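Local structure of T cell receptor mu chain (Monodelphis domestica, 7L15) at residues A[180-183]-A[184-188]; A[97-100]-A[101-105]. The protein forms the mu chain of a marsupial gamma-mu T cell receptor, pairing with a gamma chain in a heterodimer that probably recognises antigen at the T cell surface. All blocks are in the same frame, centred on the assembly; numbering follows the deposited sequence.

Contact 1 of 2, residues A[180-183]-A[184-188]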
ATOM      1  N   ALA A 180      10.021  11.167   1.553  1.00 35.85           N
ATOM      2  CA  ALA A 180       9.477  10.116   2.411  1.00 37.18           C
ATOM      3  C   ALA A 180      10.158  10.137   3.767  1.00 39.66           C
ATOM      4  O   ALA A 180      11.344  10.476   3.865  1.00 38.24           O
ATOM      5  CB  ALA A 180       9.648   8.721   1.789  1.00 32.06           C
ATOM      6  N   PRO A 181       9.441   9.782   4.824  1.00 37.21           N
ATOM      7  CA  PRO A 181      10.090   9.591   6.126  1.00 36.71           C
ATOM      8  C   PRO A 181      10.989   8.371   6.125  1.00 48.71           C
ATOM      9  O   PRO A 181      10.809   7.438   5.341  1.00 60.00           O
ATOM     10  CB  PRO A 181       8.918   9.402   7.099  1.00 38.54           C
ATOM     11  CG  PRO A 181       7.724   9.110   6.231  1.00 37.17           C
ATOM     12  CD  PRO A 181       7.968   9.764   4.907  1.00 34.54           C
ATOM     13  N   THR A 182      11.981   8.395   7.008  1.00 43.68           N
ATOM     14  CA  THR A 182      12.831   7.250   7.281  1.00 48.85           C
ATOM     15  C   THR A 182      12.484   6.677   8.661  1.00 47.07           C
ATOM     16  O   THR A 182      11.626   7.201   9.383  1.00 48.44           O
ATOM     17  CB  THR A 182      14.308   7.645   7.187  1.00 49.22           C
ATOM     18  OG1 THR A 182      14.688   8.343   8.376  1.00 49.51           O
ATOM     19  CG2 THR A 182      14.558   8.550   5.960  1.00 44.17           C
ATOM     20  N   ALA A 183      13.169   5.590   9.029  1.00 49.52           N
ATOM     21  CA  ALA A 183      12.926   4.936  10.317  1.00 54.10           C
ATOM     22  C   ALA A 183      13.440   5.763  11.492  1.00 53.21           C
ATOM     23  O   ALA A 183      12.919   5.643  12.603  1.00 53.26           O
ATOM     24  CB  ALA A 183      13.579   3.551  10.328  1.00 59.14           C
ATOM     25  N   SER A 184      14.446   6.610  11.271  1.00 55.06           N
ATOM     26  CA  SER A 184      14.998   7.458  12.320  1.00 50.56           C
ATOM     27  C   SER A 184      14.158   8.691  12.614  1.00 49.69           C
ATOM     28  O   SER A 184      14.603   9.537  13.387  1.00 55.24           O
ATOM     29  CB  SER A 184      16.397   7.912  11.936  1.00 58.42           C
ATOM     30  OG  SER A 184      16.334   8.609  10.711  1.00 69.68           O
ATOM     31  N   GLY A 185      12.986   8.847  12.008  1.00 40.26           N
ATOM     32  CA  GLY A 185      12.210  10.037  12.283  1.00 36.08           C
ATOM     33  C   GLY A 185      12.612  11.259  11.501  1.00 42.85           C
ATOM     34  O   GLY A 185      12.093  12.345  11.780  1.00 43.99           O
ATOM     35  N   THR A 186      13.509  11.128  10.531  1.00 36.11           N
ATOM     36  CA  THR A 186      13.841  12.231   9.635  1.00 33.57           C
ATOM     37  C   THR A 186      13.282  11.950   8.237  1.00 37.97           C
ATOM     38  O   THR A 186      12.696  10.898   7.968  1.00 42.84           O
ATOM     39  CB  THR A 186      15.354  12.453   9.603  1.00 43.07           C
ATOM     40  OG1 THR A 186      15.991  11.302   9.039  1.00 46.26           O
ATOM     41  CG2 THR A 186      15.879  12.654  11.028  1.00 38.38           C
ATOM     42  N   TYR A 187      13.443  12.914   7.349  1.00 30.96           N
ATOM     43  CA  TYR A 187      13.021  12.770   5.971  1.00 40.14           C
ATOM     44  C   TYR A 187      14.236  12.690   5.063  1.00 42.38           C
ATOM     45  O   TYR A 187      15.304  13.218   5.377  1.00 41.13           O
ATOM     46  CB  TYR A 187      12.131  13.941   5.530  1.00 40.38           C
ATOM     47  CG  TYR A 187      10.815  13.968   6.265  1.00 40.38           C
ATOM     48  CD1 TYR A 187      10.699  14.573   7.528  1.00 37.77           C
ATOM     49  CD2 TYR A 187       9.705  13.375   5.718  1.00 31.48           C
ATOM     50  CE1 TYR A 187       9.494  14.598   8.182  1.00 39.44           C
ATOM     51  CE2 TYR A 187       8.491  13.384   6.374  1.00 40.77           C
ATOM     52  CZ  TYR A 187       8.390  13.997   7.599  1.00 41.02           C
ATOM     53  OH  TYR A 187       7.177  14.000   8.237  1.00 43.51           O
ATOM     54  N   SER A 188      14.054  12.017   3.936  1.00 34.49           N
ATOM     55  CA  SER A 188      14.999  12.064   2.843  1.00 32.98           C
ATOM     56  C   SER A 188      14.175  12.186   1.565  1.00 37.61           C
ATOM     57  O   SER A 188      12.958  12.003   1.565  1.00 40.51           O
ATOM     58  CB  SER A 188      15.950  10.844   2.858  1.00 34.54           C
ATOM     59  OG  SER A 188      15.353   9.697   2.288  1.00 51.58           O
TER
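Ala180 and Ser188 face each other as a hydrogen-bonded antiparallel pair. Ala180 N donates a hydrogen bond to Ser188 O (3.1 Å), and Ser188 N donates one to Ala180 O. Both bonds are nearly straight. This strand end is the buried, closely packed part. Next along, Pro181 and Tyr187 form a non-hydrogen-bonded pair. Pro181 CD lies 3.9 Å from Tyr187 CE2, and the two side chains meet at an oblique angle. With chi1 at -66°, Tyr187 CG lies beside its own backbone N, and the CD2 side of the ring reaches back to Pro181 N. Pro130 and Lys159 also touch this tyrosine. On the Ala180 and Ser188 face, the T cell receptor gamma chain packs close: Gln173 of that chain meets both residues, and its Trp189 NE1 bonds to Ser188 OG.

Toward the turn, side-chain hydroxyls take over and the residues become more exposed. Thr182 N still holds Thr186 O at 2.8 Å. Thr182 CG2 turns back toward Ser188 OG, 3.9 Å away, while its OG1 turns toward the loop. Thr182 OG1 and Ser184 OG share a hydrogen bond of 2.9 Å. Ser184 OG sits between its backbone N and carbonyl carbon (chi1 58°), which directs it back across the turn to the threonine. Thr186 OG1 is bonded to Asn155 ND2. Ala183 and Ser184 are exposed. The turn bond from Gly185 N to Thr182 O is weak, at 3.4 Å. Gly185 has positive phi (82°) after the two turn residues. The whole is a 3:5 beta hairpin, closed by a type I turn from Thr182 to Gly185 with a G1 bulge at Gly185, joining strands D (175-181) and E (187-194) of the immunoglobulin C1-set domain.

Contact 2 of 2, residues A[97-100]-A[101-105]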
ATOM      1  N   LEU A  97       5.135   4.588  11.977  1.00 43.58           N
ATOM      2  CA  LEU A  97       4.763   4.853  10.589  1.00 48.43           C
ATOM      3  C   LEU A  97       3.944   3.722   9.985  1.00 50.21           C
ATOM      4  O   LEU A  97       3.072   3.972   9.144  1.00 46.90           O
ATOM      5  CB  LEU A  97       6.016   5.079   9.751  1.00 50.03           C
ATOM      6  CG  LEU A  97       6.919   6.207  10.256  1.00 53.84           C
ATOM      7  CD1 LEU A  97       8.093   6.380   9.307  1.00 53.11           C
ATOM      8  CD2 LEU A  97       6.155   7.525  10.440  1.00 44.09           C
ATOM      9  N   ARG A  98       4.213   2.476  10.387  1.00 44.73           N
ATOM     10  CA  ARG A  98       3.468   1.354   9.830  1.00 54.33           C
ATOM     11  C   ARG A  98       2.013   1.326  10.279  1.00 44.75           C
ATOM     12  O   ARG A  98       1.225   0.584   9.692  1.00 40.68           O
ATOM     13  CB  ARG A  98       4.152   0.031  10.193  1.00 66.92           C
ATOM     14  CG  ARG A  98       5.223  -0.431   9.191  1.00 76.38           C
ATOM     15  CD  ARG A  98       6.605  -0.558   9.842  1.00 95.20           C
ATOM     16  NE  ARG A  98       6.556  -1.156  11.180  1.00107.22           N
ATOM     17  CZ  ARG A  98       7.570  -1.148  12.047  1.00107.96           C
ATOM     18  NH1 ARG A  98       7.430  -1.713  13.240  1.00108.32           N
ATOM     19  NH2 ARG A  98       8.722  -0.570  11.726  1.00104.17           N
ATOM     20  N   ASP A  99       1.624   2.117  11.283  1.00 41.14           N
ATOM     21  CA  ASP A  99       0.232   2.106  11.722  1.00 38.44           C
ATOM     22  C   ASP A  99      -0.681   3.014  10.903  1.00 45.01           C
ATOM     23  O   ASP A  99      -1.876   3.068  11.210  1.00 40.99           O
ATOM     24  CB  ASP A  99       0.153   2.501  13.192  1.00 39.29           C
ATOM     25  CG  ASP A  99       0.896   1.523  14.090  1.00 47.59           C
ATOM     26  OD1 ASP A  99       0.580   0.310  14.029  1.00 47.99           O
ATOM     27  OD2 ASP A  99       1.814   1.958  14.814  1.00 43.52           O
ATOM     28  N   SER A 100      -0.153   3.732   9.903  1.00 42.47           N
ATOM     29  CA  SER A 100      -0.971   4.598   9.057  1.00 45.64           C
ATOM     30  C   SER A 100      -1.923   3.787   8.182  1.00 45.04           C
ATOM     31  O   SER A 100      -1.604   2.695   7.721  1.00 45.98           O
ATOM     32  CB  SER A 100      -0.087   5.464   8.148  1.00 45.07           C
ATOM     33  OG  SER A 100       0.713   6.355   8.905  1.00 39.96           O
ATOM     34  N   GLY A 101      -3.095   4.339   7.940  1.00 35.12           N
ATOM     35  CA  GLY A 101      -4.041   3.699   7.058  1.00 33.52           C
ATOM     36  C   GLY A 101      -5.464   4.035   7.467  1.00 40.46           C
ATOM     37  O   GLY A 101      -5.712   4.977   8.214  1.00 43.07           O
ATOM     38  N   GLN A 102      -6.391   3.249   6.937  1.00 38.64           N
ATOM     39  CA  GLN A 102      -7.810   3.442   7.177  1.00 41.09           C
ATOM     40  C   GLN A 102      -8.282   2.387   8.173  1.00 38.36           C
ATOM     41  O   GLN A 102      -8.274   1.190   7.865  1.00 40.82           O
ATOM     42  CB  GLN A 102      -8.593   3.337   5.873  1.00 35.81           C
ATOM     43  CG  GLN A 102     -10.049   3.728   6.019  1.00 47.23           C
ATOM     44  CD  GLN A 102     -10.259   5.226   5.880  1.00 55.08           C
ATOM     45  OE1 GLN A 102      -9.302   5.983   5.666  1.00 47.70           O
ATOM     46  NE2 GLN A 102     -11.519   5.661   5.976  1.00 51.82           N
ATOM     47  N   TYR A 103      -8.717   2.830   9.345  1.00 36.74           N
ATOM     48  CA  TYR A 103      -9.178   1.925  10.393  1.00 42.38           C
ATOM     49  C   TYR A 103     -10.687   1.707  10.284  1.00 42.12           C
ATOM     50  O   TYR A 103     -11.466   2.662  10.347  1.00 43.84           O
ATOM     51  CB  TYR A 103      -8.800   2.487  11.763  1.00 38.35           C
ATOM     52  CG  TYR A 103      -7.333   2.313  12.068  1.00 37.34           C
ATOM     53  CD1 TYR A 103      -6.388   3.163  11.514  1.00 36.04           C
ATOM     54  CD2 TYR A 103      -6.887   1.265  12.883  1.00 39.60           C
ATOM     55  CE1 TYR A 103      -5.045   2.993  11.768  1.00 40.24           C
ATOM     56  CE2 TYR A 103      -5.535   1.083  13.142  1.00 32.84           C
ATOM     57  CZ  TYR A 103      -4.622   1.948  12.579  1.00 32.59           C
ATOM     58  OH  TYR A 103      -3.277   1.790  12.816  1.00 40.42           O
ATOM     59  N   HIS A 104     -11.093   0.452  10.146  1.00 34.81           N
ATOM     60  CA  HIS A 104     -12.488   0.074   9.990  1.00 35.27           C
ATOM     61  C   HIS A 104     -12.955  -0.720  11.198  1.00 42.34           C
ATOM     62  O   HIS A 104     -12.262  -1.629  11.660  1.00 43.54           O
ATOM     63  CB  HIS A 104     -12.696  -0.760   8.722  1.00 35.58           C
ATOM     64  CG  HIS A 104     -12.493   0.008   7.459  1.00 36.20           C
ATOM     65  ND1 HIS A 104     -13.535   0.573   6.758  1.00 35.99           N
ATOM     66  CD2 HIS A 104     -11.365   0.330   6.781  1.00 35.38           C
ATOM     67  CE1 HIS A 104     -13.061   1.183   5.687  1.00 43.35           C
ATOM     68  NE2 HIS A 104     -11.748   1.050   5.675  1.00 37.35           N
ATOM     69  N   CYS A 105     -14.110  -0.338  11.720  1.00 43.77           N
ATOM     70  CA  CYS A 105     -14.909  -1.183  12.590  1.00 43.83           C
ATOM     71  C   CYS A 105     -15.627  -2.244  11.752  1.00 42.94           C
ATOM     72  O   CYS A 105     -16.101  -1.963  10.647  1.00 44.43           O
ATOM     73  CB  CYS A 105     -15.905  -0.280  13.311  1.00 47.35           C
ATOM     74  SG  CYS A 105     -16.982  -0.895  14.603  1.00 63.59           S
TER
HETATM   75  O   HOH W   1      -1.671  -0.780  13.516  1.00 46.06           O
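This is a local side-chain-to-backbone contact, in which Tyr103 reaches back to Asp99 where a 3-10 turn leads into strand 101-109 of the V domain. Tyr103 OH donates to Asp99 O over 2.5 Å, a very short hydrogen bond. The carbonyl oxygen lies in the plane of the ring, at its edge, 3.2 Å from Tyr103 CE1. Tyr103 CG sits beside its backbone N (chi1 -75°), and the ring runs back along the chain toward the turn. A water donates to Asp99 OD1 at 2.6 Å. The same water also donates to Tyr103 OH, so the hydroxyl has two partners. The Asp99 carboxylate is held further by a salt bridge from OD1 to Arg76 and by a bond from OD2 to Gly96 N. Leu32, Leu34, Leu90 and Ile92 pack around Tyr103, so its polar end is satisfied at the margin of an apolar core. Two residues on, Cys105 forms the disulfide with Cys36. A tyrosine bonded in this way to the backbone of the preceding turn is a tyrosine corner, a motif of Greek key beta sandwiches, here in its immunoglobulin V-domain place two residues before the disulfide cysteine.

The two contacts lie in different domains: contact 2 in the V-set and contact 1 in the C1-set. Contact 2 has no exposed residue among those that touch, and sets a tyrosine among apolar side chains, its hydroxyl on a backbone carbonyl. Contact 1 runs from a buried strand end at the gamma chain to a turn with two exposed residues, and depends on paired backbone bonds and small hydroxyls. They share no strand. Contact 2 joins a turn to the strand after it, while contact 1 joins two neighbouring strands. Their centres are about 19 Å apart, yet they touch where the domains meet: Leu97 CD1 packs 3.8 Å from Pro181 CB and also reaches Thr182 O.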